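Local coordinates for substrate binding periplasmic protein (Ralstonia solanacearum, PDB 3LOP) that binds leucine in a pocket between its two lobes and probably hands amino acids to a membrane transporter, as in related periplasmic binding proteins, at residues A[35-40]-A[45-50]; A[68-73]-A[95-100]; A[135-140]-A[166-171]; A[214-217]-A[222-225]; A[326-331]-A[340-345]. All blocks are in the same frame, centred on the assembly; numbering follows the deposited sequence.

Overall arrangement
From the N terminus, interaction 1 closes the short loop between helix 19-38 and strand 47-53. Interaction 2 follows directly, joining the ends of helices 58-71 and 94-98, and it touches interaction 1 where V50 and R48 meet D72 and M68. In the other lobe, its centre about 45 Å from that of interaction 2, interaction 3 links the ends of helices 125-138 and 152-166, and interaction 4 closes the turn from helix 206-218 into strand 224-227. Interaction 5 closes a loop near the middle of the molecule and touches interaction 3 through A135 and L345. All five run in series along the chain, with none nested or crossed.

Interaction 1 of 5, residues A[35-40]-A[45-50]; sequences WLNLNG and ETIRLV. With EDO (1,2-ethanediol), chain C.
With CG set anti to its carbonyl carbon (chi1 -74°), N37 carries its carboxamide from the last turn of helix 19-38 across to the backbone of I47. Both ends of the amide are used. I47 N donates to N37 OD1 at 3.0 Å in an almost straight bond (178°), and N37 ND2 donates in return to I47 O at 2.9 Å. This second bond lies in the plane of both groups, on a lone pair of the I47 carbonyl, while I47 N sits slightly tilted from the plane of the N37 carbonyl. Two bonds to one residue fix the rotation of the amide. Helix and strand belong to the beta-alpha-beta unit 6-12, 19-38, 47-53, and strand 47-53 is an outermost strand of the five-stranded parallel sheet. T46 and R48 pair with I6 of strand 6-12, so N37 serves the other edge. Between the two elements the helix ends in a Schellman motif, with G40 at positive phi as its C-prime residue. Beside the amide, L36 CD2 packs on I47 CG1 at 4.0 Å, and T46 CG2 lies 3.7 Å from N37 ND2. A 1,2-ethanediol, probably from the crystallisation liquor, accepts from L49 N through its O2 at 2.9 Å.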
# COMPACT_ATOMS: atom_id res chain seq x y z
N TRP A 35 -10.00 -17.10 7.80
CA TRP A 35 -9.17 -18.30 7.66
C TRP A 35 -8.62 -18.69 9.04
O TRP A 35 -8.67 -19.86 9.43
CB TRP A 35 -8.05 -17.97 6.67
CG TRP A 35 -6.85 -18.88 6.60
CD1 TRP A 35 -5.55 -18.51 6.77
CD2 TRP A 35 -6.81 -20.26 6.17
NE1 TRP A 35 -4.70 -19.55 6.46
CE2 TRP A 35 -5.45 -20.64 6.10
CE3 TRP A 35 -7.80 -21.20 5.84
CZ2 TRP A 35 -5.05 -21.91 5.70
CZ3 TRP A 35 -7.39 -22.48 5.45
CH2 TRP A 35 -6.03 -22.82 5.38
N LEU A 36 -8.12 -17.70 9.77
CA LEU A 36 -7.58 -17.93 11.11
C LEU A 36 -8.67 -18.50 12.01
O LEU A 36 -8.45 -19.44 12.77
CB LEU A 36 -7.04 -16.62 11.69
CG LEU A 36 -6.43 -16.67 13.09
CD1 LEU A 36 -5.21 -17.57 13.09
CD2 LEU A 36 -6.07 -15.26 13.53
N ASN A 37 -9.87 -17.91 11.92
CA ASN A 37 -10.97 -18.39 12.72
C ASN A 37 -11.36 -19.82 12.31
O ASN A 37 -11.65 -20.64 13.14
CB ASN A 37 -12.19 -17.45 12.63
CG ASN A 37 -11.99 -16.15 13.40
OD1 ASN A 37 -11.24 -16.09 14.38
ND2 ASN A 37 -12.69 -15.10 12.98
N LEU A 38 -11.35 -20.14 11.04
CA LEU A 38 -11.69 -21.52 10.68
C LEU A 38 -10.70 -22.50 11.31
O LEU A 38 -11.04 -23.66 11.59
CB LEU A 38 -11.67 -21.69 9.17
CG LEU A 38 -12.81 -21.13 8.34
CD1 LEU A 38 -12.57 -21.48 6.88
CD2 LEU A 38 -14.14 -21.72 8.81
N ASN A 39 -9.48 -22.03 11.53
CA ASN A 39 -8.42 -22.86 12.09
C ASN A 39 -8.33 -22.80 13.61
O ASN A 39 -7.36 -23.27 14.19
CB ASN A 39 -7.07 -22.46 11.49
CG ASN A 39 -6.86 -23.05 10.11
OD1 ASN A 39 -6.49 -24.21 9.97
ND2 ASN A 39 -7.11 -22.25 9.07
N GLY A 40 -9.33 -22.23 14.26
CA GLY A 40 -9.27 -22.20 15.71
C GLY A 40 -9.04 -20.85 16.36
O GLY A 40 -9.06 -20.74 17.58
N GLU A 45 -9.56 -17.95 20.84
CA GLU A 45 -10.41 -16.77 20.76
C GLU A 45 -10.72 -16.38 19.32
O GLU A 45 -9.87 -16.49 18.44
CB GLU A 45 -9.75 -15.60 21.50
CG GLU A 45 -9.47 -15.88 22.97
CD GLU A 45 -8.96 -14.67 23.71
OE1 GLU A 45 -9.73 -13.70 23.87
OE2 GLU A 45 -7.78 -14.68 24.13
N THR A 46 -11.95 -15.92 19.10
CA THR A 46 -12.41 -15.49 17.78
C THR A 46 -11.96 -14.07 17.50
O THR A 46 -12.06 -13.20 18.37
CB THR A 46 -13.96 -15.47 17.68
OG1 THR A 46 -14.50 -16.74 18.02
CG2 THR A 46 -14.40 -15.14 16.28
N ILE A 47 -11.47 -13.82 16.29
CA ILE A 47 -11.05 -12.48 15.92
C ILE A 47 -12.19 -11.84 15.14
O ILE A 47 -12.77 -12.45 14.25
CB ILE A 47 -9.80 -12.51 15.01
CG1 ILE A 47 -8.66 -13.24 15.73
CG2 ILE A 47 -9.39 -11.08 14.66
CD1 ILE A 47 -8.27 -12.64 17.07
N ARG A 48 -12.53 -10.61 15.52
CA ARG A 48 -13.59 -9.88 14.83
C ARG A 48 -13.00 -8.65 14.18
O ARG A 48 -12.41 -7.81 14.86
CB ARG A 48 -14.69 -9.46 15.81
CG ARG A 48 -15.83 -8.70 15.12
CD ARG A 48 -16.86 -8.15 16.08
NE ARG A 48 -16.32 -7.11 16.95
CZ ARG A 48 -17.05 -6.18 17.56
NH1 ARG A 48 -18.37 -6.16 17.39
NH2 ARG A 48 -16.47 -5.27 18.33
N LEU A 49 -13.16 -8.54 12.87
CA LEU A 49 -12.66 -7.39 12.13
C LEU A 49 -13.84 -6.48 11.82
O LEU A 49 -14.82 -6.92 11.22
CB LEU A 49 -11.99 -7.81 10.83
CG LEU A 49 -11.64 -6.67 9.87
CD1 LEU A 49 -10.62 -5.74 10.51
CD2 LEU A 49 -11.07 -7.26 8.58
N VAL A 50 -13.75 -5.23 12.25
CA VAL A 50 -14.80 -4.25 12.01
C VAL A 50 -14.22 -3.20 11.07
O VAL A 50 -13.16 -2.63 11.35
CB VAL A 50 -15.24 -3.58 13.33
CG1 VAL A 50 -16.41 -2.64 13.07
CG2 VAL A 50 -15.64 -4.64 14.35
C1 EDO C . -13.10 -11.87 10.75
O1 EDO C . -13.13 -11.28 9.45
C2 EDO C . -14.50 -11.85 11.35
O2 EDO C . -14.88 -10.51 11.63

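Interaction 2 of 5, residues A[68-73]-A[95-100]; sequences MARVDN and LAEARL
The ionic part of the contact is a salt bridge between R70 and E97, one from the last turn of helix 58-71 and the other from helix 94-98. R70 NH2 lies 2.9 Å from E97 OE2, and its hydrogen points at the oxygen with an angle of 150°. Both side chains are extended, with CG of E97 anti to its backbone N (chi1 176°), and the extended chains bring guanidinium and carboxylate together at their ends. The nitrogen comes to OE2 from above the carboxylate plane, and the two flat groups are turned 38° against each other. R66 NE makes a second salt bridge to the same OE2, so this oxygen is shared by two arginines. A water adds a bridge, accepting from R70 NE at 3.1 Å and donating weakly to E97 OE2. In the fold these helix ends lie in the lobe built on the five-stranded parallel sheet. Helix 94-98 ends in a Schellman motif with R99 as C-prime residue, which turns L100 back toward I9, P74 and L77 of the sheet. The apolar part lies between the helix backbones, nearer L100, where the small side chains let the helices come close: A69 CB touches A98 CB at 3.7 Å, with L100 CD2 a looser neighbour of A69 CB at 4.4 Å. R309 bonds to both helix ends, NH1 to A98 O and NH2 weakly to A69 O.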
# COMPACT_ATOMS: atom_id res chain seq x y z
N MSE A 68 -14.64 4.11 16.36
CA MSE A 68 -14.45 2.67 16.49
C MSE A 68 -13.55 2.29 17.68
O MSE A 68 -13.76 1.25 18.31
CB MSE A 68 -13.89 2.07 15.18
CG MSE A 68 -15.00 1.53 14.22
SE MSE A 68 -14.41 0.73 12.56
CE MSE A 68 -13.59 2.26 12.11
N ALA A 69 -12.58 3.13 18.00
CA ALA A 69 -11.68 2.84 19.11
C ALA A 69 -12.42 2.85 20.44
O ALA A 69 -12.02 2.19 21.39
CB ALA A 69 -10.55 3.86 19.15
N ARG A 70 -13.52 3.60 20.49
CA ARG A 70 -14.30 3.71 21.71
C ARG A 70 -15.42 2.69 21.84
O ARG A 70 -15.70 2.21 22.94
CB ARG A 70 -14.88 5.12 21.81
CG ARG A 70 -13.82 6.20 21.88
CD ARG A 70 -14.43 7.58 21.99
NE ARG A 70 -13.40 8.60 22.11
CZ ARG A 70 -13.64 9.89 22.35
NH1 ARG A 70 -14.89 10.31 22.50
NH2 ARG A 70 -12.63 10.74 22.46
N VAL A 71 -16.05 2.36 20.72
CA VAL A 71 -17.17 1.42 20.73
C VAL A 71 -16.83 -0.04 20.47
O VAL A 71 -17.44 -0.94 21.06
CB VAL A 71 -18.24 1.86 19.70
CG1 VAL A 71 -19.38 0.85 19.67
CG2 VAL A 71 -18.75 3.25 20.04
N ASP A 72 -15.87 -0.30 19.59
CA ASP A 72 -15.53 -1.68 19.25
C ASP A 72 -14.44 -2.37 20.07
O ASP A 72 -14.10 -3.52 19.79
CB ASP A 72 -15.18 -1.76 17.76
CG ASP A 72 -16.36 -1.39 16.88
OD1 ASP A 72 -17.42 -2.02 17.02
OD2 ASP A 72 -16.22 -0.47 16.05
N ASN A 73 -13.91 -1.68 21.08
CA ASN A 73 -12.87 -2.25 21.94
C ASN A 73 -11.78 -2.98 21.14
O ASN A 73 -11.43 -4.12 21.45
CB ASN A 73 -13.48 -3.24 22.93
CG ASN A 73 -14.62 -2.64 23.73
OD1 ASN A 73 -14.44 -1.67 24.46
ND2 ASN A 73 -15.81 -3.22 23.58
N LEU A 95 -4.50 8.27 17.39
CA LEU A 95 -3.91 7.01 17.82
C LEU A 95 -3.39 7.12 19.25
O LEU A 95 -3.55 6.19 20.04
CB LEU A 95 -2.77 6.60 16.88
CG LEU A 95 -3.14 6.44 15.40
CD1 LEU A 95 -1.88 6.09 14.62
CD2 LEU A 95 -4.19 5.35 15.24
N ALA A 96 -2.77 8.25 19.57
CA ALA A 96 -2.23 8.46 20.91
C ALA A 96 -3.33 8.43 21.96
O ALA A 96 -3.17 7.88 23.05
CB ALA A 96 -1.49 9.79 20.97
N GLU A 97 -4.46 9.05 21.63
CA GLU A 97 -5.59 9.12 22.53
C GLU A 97 -6.17 7.74 22.83
O GLU A 97 -6.55 7.44 23.97
CB GLU A 97 -6.66 10.01 21.92
CG GLU A 97 -7.96 10.11 22.70
CD GLU A 97 -8.93 11.03 22.01
OE1 GLU A 97 -8.68 12.26 22.01
OE2 GLU A 97 -9.93 10.53 21.46
N ALA A 98 -6.21 6.89 21.81
CA ALA A 98 -6.75 5.55 21.97
C ALA A 98 -5.67 4.52 22.31
O ALA A 98 -5.99 3.38 22.62
CB ALA A 98 -7.46 5.13 20.68
N ARG A 99 -4.41 4.94 22.27
CA ARG A 99 -3.29 4.03 22.53
C ARG A 99 -3.46 2.84 21.59
O ARG A 99 -3.20 1.69 21.95
CB ARG A 99 -3.28 3.55 23.98
CG ARG A 99 -2.87 4.64 24.96
CD ARG A 99 -2.80 4.13 26.40
NE ARG A 99 -4.11 3.71 26.89
CZ ARG A 99 -4.50 2.45 27.02
NH1 ARG A 99 -3.68 1.46 26.70
NH2 ARG A 99 -5.72 2.18 27.46
N LEU A 100 -3.89 3.14 20.37
CA LEU A 100 -4.17 2.11 19.37
C LEU A 100 -3.09 1.99 18.31
O LEU A 100 -2.85 2.93 17.55
CB LEU A 100 -5.50 2.42 18.70
CG LEU A 100 -6.09 1.33 17.80
CD1 LEU A 100 -6.51 0.15 18.65
CD2 LEU A 100 -7.28 1.89 17.03
O HOH W 1 -10.62 7.29 21.91

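Interaction 3 of 5, residues A[135-140]-A[166-171]; sequences ALVTIG and KAHALA
A single valine methyl resting on an imidazole face is the striking feature here: V137 CG1 lies over the ring of H168 in a CH-pi contact, 4.1 Å from the ring centroid and 25° off the ring normal. The methyl is displaced toward the rim, so its closest ring atom is H168 CG at 3.8 Å. H168 ND1 is hydrogen-bonded to the backbone oxygen of T164, one turn earlier in helix 152-166, which restrains the ring with this face toward the valine. The two methyls of V137 have separate partners. With CG1 anti to the backbone N (chi1 171°), CG2 is left to meet L170, and V137 CG2 and L170 CD1 touch tip to tip at 3.9 Å. V137 thus fits between the ring and the leucine, while L165 of helix 152-166 packs against both V137 and L170. The residues sit where two helices stop. Helix 125-138 ends in a Schellman motif with G140 as C-prime residue, and helix 152-166 ends in another with A169 in that role. The second motif reverses the chain tightly enough to place H168 and L170 on the same partner before strand 174-178 begins. Helix 125-138 starts at Y125, a residue of the leucine pocket, and this contact lies at its far end, near the surface. H168 ND1 is satisfied by T164 O of the preceding helix. Between 135-140 and 166-171 the contact is apolar, a CH-pi contact and a methyl-methyl touch, so it should depend mainly on dispersion and fit of shape.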
# COMPACT_ATOMS: atom_id res chain seq x y z
N ALA A 135 17.66 3.02 -11.54
CA ALA A 135 17.69 2.07 -12.65
C ALA A 135 17.57 2.82 -13.97
O ALA A 135 18.27 2.50 -14.94
CB ALA A 135 16.56 1.06 -12.50
N LEU A 136 16.69 3.82 -14.01
CA LEU A 136 16.49 4.61 -15.22
C LEU A 136 17.75 5.39 -15.57
O LEU A 136 18.19 5.39 -16.72
CB LEU A 136 15.33 5.60 -15.03
CG LEU A 136 13.89 5.08 -15.02
CD1 LEU A 136 12.96 6.22 -14.65
CD2 LEU A 136 13.53 4.52 -16.38
N VAL A 137 18.31 6.06 -14.57
CA VAL A 137 19.53 6.85 -14.77
C VAL A 137 20.66 5.95 -15.25
O VAL A 137 21.42 6.33 -16.15
CB VAL A 137 19.95 7.54 -13.45
CG1 VAL A 137 21.33 8.17 -13.60
CG2 VAL A 137 18.93 8.61 -13.08
N THR A 138 20.76 4.76 -14.67
CA THR A 138 21.83 3.84 -15.05
C THR A 138 21.76 3.43 -16.52
O THR A 138 22.79 3.18 -17.14
CB THR A 138 21.80 2.58 -14.15
OG1 THR A 138 22.04 2.97 -12.79
CG2 THR A 138 22.89 1.59 -14.58
N ILE A 139 20.55 3.36 -17.07
CA ILE A 139 20.40 2.98 -18.47
C ILE A 139 20.42 4.19 -19.41
O ILE A 139 20.14 4.06 -20.60
CB ILE A 139 19.10 2.18 -18.73
CG1 ILE A 139 17.87 3.02 -18.40
CG2 ILE A 139 19.12 0.90 -17.91
CD1 ILE A 139 16.56 2.36 -18.79
N GLY A 140 20.74 5.36 -18.87
CA GLY A 140 20.84 6.54 -19.72
C GLY A 140 19.71 7.55 -19.77
O GLY A 140 19.82 8.54 -20.50
N LYS A 166 18.96 14.40 -7.92
CA LYS A 166 20.01 15.33 -7.51
C LYS A 166 21.32 14.58 -7.27
O LYS A 166 22.40 15.11 -7.54
CB LYS A 166 19.60 16.08 -6.24
CG LYS A 166 20.61 17.13 -5.78
CD LYS A 166 20.15 17.81 -4.51
CE LYS A 166 21.17 18.84 -4.03
NZ LYS A 166 21.38 19.92 -5.04
N ALA A 167 21.21 13.36 -6.77
CA ALA A 167 22.38 12.53 -6.50
C ALA A 167 23.11 12.20 -7.79
O ALA A 167 24.26 11.75 -7.77
CB ALA A 167 21.95 11.25 -5.79
N HIS A 168 22.44 12.41 -8.92
CA HIS A 168 23.03 12.14 -10.22
C HIS A 168 23.12 13.40 -11.07
O HIS A 168 23.21 13.33 -12.30
CB HIS A 168 22.22 11.06 -10.95
CG HIS A 168 22.19 9.75 -10.23
ND1 HIS A 168 21.13 9.36 -9.44
CD2 HIS A 168 23.11 8.76 -10.14
CE1 HIS A 168 21.40 8.18 -8.90
NE2 HIS A 168 22.60 7.80 -9.31
N ALA A 169 23.10 14.55 -10.41
CA ALA A 169 23.20 15.84 -11.07
C ALA A 169 22.10 16.05 -12.11
O ALA A 169 22.32 16.65 -13.16
CB ALA A 169 24.57 15.99 -11.73
N LEU A 170 20.91 15.54 -11.80
CA LEU A 170 19.76 15.68 -12.70
C LEU A 170 18.59 16.30 -11.95
O LEU A 170 18.61 16.41 -10.73
CB LEU A 170 19.35 14.30 -13.24
CG LEU A 170 20.33 13.58 -14.16
CD1 LEU A 170 19.88 12.14 -14.36
CD2 LEU A 170 20.42 14.30 -15.50
N ALA A 171 17.57 16.71 -12.69
CA ALA A 171 16.38 17.30 -12.09
C ALA A 171 15.16 16.91 -12.91
O ALA A 171 15.28 16.52 -14.07
CB ALA A 171 16.52 18.82 -12.04

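Interaction 4 of 5, residues A[214-217]-A[222-225]; sequences RQYR and EAQL
R217 and E222 bring the backbones closest, with CA atoms 6.7 Å apart, where helix 206-218 gives way through a tight connection to strand 224-227. Across this gap the peptide groups on either side of A223 are held by two side chains. R217 is bent at chi2 (-83°), which swings its guanidinium end-on to A223 O. NH1 and NH2 of R217 each bond to that one oxygen at 2.9 Å, and the oxygen lies within 5° of the guanidinium plane. G221 O takes a further bond from R217 NH1, so the arginine spans the connection as well. The two elements close the beta-alpha-beta unit 199-203, 206-218, 224-227, whose last strand is an outermost strand of the four-stranded parallel sheet. Y216, itself buried, reaches the same residue with its hydroxyl. A223 N donates to Y216 OH at 3.2 Å, arriving at the edge of the ring near its plane, and A223 CB is packed tightly against the hydroxyl oxygen at 3.1 Å. L225 comes from the opposite direction to R217 and lays CD1 over one face of the guanidinium, 3.7 Å from R217 NH2. I200 of strand 199-203 touches Y216, A223 and L225 alike.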
# COMPACT_ATOMS: atom_id res chain seq x y z
N ARG A 214 -4.04 5.31 -19.69
CA ARG A 214 -4.87 5.04 -20.86
C ARG A 214 -4.89 6.22 -21.82
O ARG A 214 -4.68 6.05 -23.02
CB ARG A 214 -6.31 4.71 -20.44
CG ARG A 214 -7.25 4.48 -21.62
CD ARG A 214 -8.70 4.23 -21.19
NE ARG A 214 -8.93 2.87 -20.71
CZ ARG A 214 -8.91 1.78 -21.47
NH1 ARG A 214 -8.66 1.88 -22.77
NH2 ARG A 214 -9.15 0.59 -20.94
N GLN A 215 -5.15 7.41 -21.29
CA GLN A 215 -5.22 8.62 -22.11
C GLN A 215 -3.88 9.03 -22.70
O GLN A 215 -3.80 9.42 -23.86
CB GLN A 215 -5.78 9.77 -21.27
CG GLN A 215 -7.25 9.59 -20.89
CD GLN A 215 -7.72 10.59 -19.85
OE1 GLN A 215 -7.43 11.78 -19.95
NE2 GLN A 215 -8.45 10.11 -18.85
N TYR A 216 -2.82 8.95 -21.90
CA TYR A 216 -1.49 9.32 -22.36
C TYR A 216 -1.08 8.47 -23.56
O TYR A 216 -0.64 8.99 -24.58
CB TYR A 216 -0.47 9.15 -21.23
CG TYR A 216 0.96 9.46 -21.61
CD1 TYR A 216 1.37 10.77 -21.87
CD2 TYR A 216 1.90 8.44 -21.74
CE1 TYR A 216 2.69 11.04 -22.25
CE2 TYR A 216 3.21 8.70 -22.12
CZ TYR A 216 3.60 10.01 -22.37
OH TYR A 216 4.89 10.27 -22.77
N ARG A 217 -1.24 7.15 -23.43
CA ARG A 217 -0.88 6.24 -24.51
C ARG A 217 -1.81 6.38 -25.72
O ARG A 217 -1.37 6.35 -26.86
CB ARG A 217 -0.90 4.79 -24.01
CG ARG A 217 0.33 4.38 -23.21
CD ARG A 217 1.49 3.97 -24.12
NE ARG A 217 2.57 3.35 -23.36
CZ ARG A 217 3.65 3.99 -22.92
NH1 ARG A 217 3.83 5.28 -23.18
NH2 ARG A 217 4.56 3.33 -22.21
N GLU A 222 4.74 8.14 -25.61
CA GLU A 222 5.63 7.00 -25.70
C GLU A 222 6.59 6.79 -24.53
O GLU A 222 7.38 5.84 -24.54
CB GLU A 222 6.45 7.08 -26.99
CG GLU A 222 5.64 6.96 -28.27
CD GLU A 222 4.86 5.66 -28.35
OE1 GLU A 222 5.34 4.65 -27.79
OE2 GLU A 222 3.79 5.64 -28.98
N ALA A 223 6.54 7.65 -23.53
CA ALA A 223 7.45 7.52 -22.39
C ALA A 223 7.31 6.20 -21.64
O ALA A 223 6.23 5.60 -21.61
CB ALA A 223 7.23 8.68 -21.41
N GLN A 224 8.41 5.74 -21.06
CA GLN A 224 8.41 4.52 -20.26
C GLN A 224 7.62 4.91 -19.01
O GLN A 224 7.83 5.99 -18.46
CB GLN A 224 9.85 4.15 -19.86
CG GLN A 224 9.96 3.13 -18.74
CD GLN A 224 9.43 1.77 -19.13
OE1 GLN A 224 9.82 1.22 -20.15
NE2 GLN A 224 8.54 1.22 -18.31
N LEU A 225 6.72 4.04 -18.57
CA LEU A 225 5.91 4.35 -17.40
C LEU A 225 6.33 3.53 -16.19
O LEU A 225 6.69 2.36 -16.30
CB LEU A 225 4.43 4.11 -17.71
CG LEU A 225 3.88 4.92 -18.89
CD1 LEU A 225 2.52 4.39 -19.30
CD2 LEU A 225 3.81 6.40 -18.51

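Interaction 5 of 5, residues A[326-331]-A[340-345]; sequences GGFTVD and SHYIEL
F328 and Y342 are the closest backbone pair, yet their CA atoms stand 7.0 Å apart, and side chains and a water span the gap between the two segments. CG of F328 is anti to its backbone N (chi1 -173°), which sends the ring toward S340 and Y342. The two aromatic side chains cross at about a right angle, and Y342 CD2 meets the edge of the F328 ring at 4.0 Å from F328 CE2. S340 OG approaches F328 CZ to 3.4 Å and has polar partners as well. It accepts from Y342 N at 3.1 Å in an ST turn, and a water donates to it at 2.8 Å. The same water donates to T329 O at 2.7 Å, so a single molecule bridges the segments. H341 reaches toward T329, NE2 to OG1 4.0 Å, and its side chain is about 2 Å from a bound nickel. At the other end of the Y342 side chain, OH donates to E344 OE1. The stretch 340-345 runs between the lobes, consistent with one of the interdomain crossovers of periplasmic binding proteins: S340 pairs with I121, E344 with L252 of strand 249-252, and I343 packs on helix 125-138. F328 meanwhile packs on M254, P255 and V291, and V330 on V295, with V291 and V295 belonging to helix 284-303.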
# COMPACT_ATOMS: atom_id res chain seq x y z
N GLY A 326 7.67 -17.72 3.18
CA GLY A 326 8.63 -17.55 2.10
C GLY A 326 9.77 -16.59 2.35
O GLY A 326 10.42 -16.14 1.40
N GLY A 327 10.03 -16.25 3.61
CA GLY A 327 11.12 -15.34 3.89
C GLY A 327 10.72 -13.89 3.98
O GLY A 327 11.58 -13.02 4.14
N PHE A 328 9.43 -13.60 3.84
CA PHE A 328 8.98 -12.22 3.96
C PHE A 328 8.88 -12.01 5.46
O PHE A 328 7.88 -12.35 6.09
CB PHE A 328 7.62 -12.03 3.29
CG PHE A 328 7.18 -10.59 3.22
CD1 PHE A 328 6.52 -9.99 4.29
CD2 PHE A 328 7.46 -9.82 2.10
CE1 PHE A 328 6.15 -8.65 4.25
CE2 PHE A 328 7.10 -8.48 2.04
CZ PHE A 328 6.45 -7.89 3.12
N THR A 329 9.94 -11.46 6.03
CA THR A 329 10.02 -11.24 7.47
C THR A 329 9.78 -9.81 7.89
O THR A 329 10.03 -8.87 7.13
CB THR A 329 11.39 -11.68 8.00
OG1 THR A 329 12.42 -10.98 7.29
CG2 THR A 329 11.58 -13.18 7.80
N VAL A 330 9.30 -9.65 9.12
CA VAL A 330 9.02 -8.34 9.67
C VAL A 330 9.78 -8.15 10.98
O VAL A 330 9.75 -9.01 11.86
CB VAL A 330 7.51 -8.18 9.94
CG1 VAL A 330 7.22 -6.80 10.49
CG2 VAL A 330 6.73 -8.42 8.65
N ASP A 331 10.48 -7.02 11.08
CA ASP A 331 11.25 -6.69 12.28
C ASP A 331 10.86 -5.29 12.73
O ASP A 331 11.23 -4.30 12.09
CB ASP A 331 12.76 -6.76 11.96
CG ASP A 331 13.62 -6.24 13.10
OD1 ASP A 331 13.10 -6.11 14.23
OD2 ASP A 331 14.82 -5.97 12.87
N SER A 340 9.52 -4.59 7.02
CA SER A 340 10.06 -5.45 5.97
C SER A 340 11.14 -4.73 5.18
O SER A 340 10.99 -3.57 4.81
CB SER A 340 8.95 -5.88 5.00
OG SER A 340 9.51 -6.48 3.84
N HIS A 341 12.24 -5.44 4.93
CA HIS A 341 13.34 -4.87 4.16
C HIS A 341 13.30 -5.38 2.72
O HIS A 341 14.21 -5.11 1.94
CB HIS A 341 14.69 -5.23 4.81
CG HIS A 341 14.90 -6.70 4.99
ND1 HIS A 341 14.80 -7.60 3.95
CD2 HIS A 341 15.22 -7.43 6.08
CE1 HIS A 341 15.06 -8.82 4.39
NE2 HIS A 341 15.32 -8.74 5.69
N TYR A 342 12.24 -6.10 2.38
CA TYR A 342 12.10 -6.66 1.03
C TYR A 342 11.67 -5.66 -0.03
O TYR A 342 10.69 -4.93 0.12
CB TYR A 342 11.09 -7.80 1.02
CG TYR A 342 10.77 -8.29 -0.37
CD1 TYR A 342 11.69 -9.06 -1.09
CD2 TYR A 342 9.57 -7.94 -1.00
CE1 TYR A 342 11.42 -9.45 -2.40
CE2 TYR A 342 9.30 -8.33 -2.31
CZ TYR A 342 10.23 -9.08 -3.00
OH TYR A 342 9.97 -9.46 -4.30
N ILE A 343 12.42 -5.63 -1.13
CA ILE A 343 12.09 -4.78 -2.25
C ILE A 343 12.88 -5.21 -3.48
O ILE A 343 14.10 -5.36 -3.45
CB ILE A 343 12.36 -3.28 -1.97
CG1 ILE A 343 11.97 -2.46 -3.20
CG2 ILE A 343 13.81 -3.05 -1.58
CD1 ILE A 343 11.99 -0.96 -2.98
N GLU A 344 12.15 -5.43 -4.57
CA GLU A 344 12.75 -5.84 -5.83
C GLU A 344 12.02 -5.10 -6.93
O GLU A 344 10.92 -4.59 -6.73
CB GLU A 344 12.61 -7.35 -6.05
CG GLU A 344 13.29 -8.21 -4.99
CD GLU A 344 13.17 -9.70 -5.28
OE1 GLU A 344 12.04 -10.17 -5.54
OE2 GLU A 344 14.20 -10.40 -5.25
N LEU A 345 12.64 -5.02 -8.10
CA LEU A 345 12.00 -4.35 -9.21
C LEU A 345 11.23 -5.38 -10.02
O LEU A 345 11.55 -6.57 -10.01
CB LEU A 345 13.04 -3.65 -10.10
CG LEU A 345 13.78 -2.48 -9.43
CD1 LEU A 345 14.79 -1.90 -10.40
CD2 LEU A 345 12.78 -1.41 -9.01
O HOH W 2 11.02 -8.71 4.57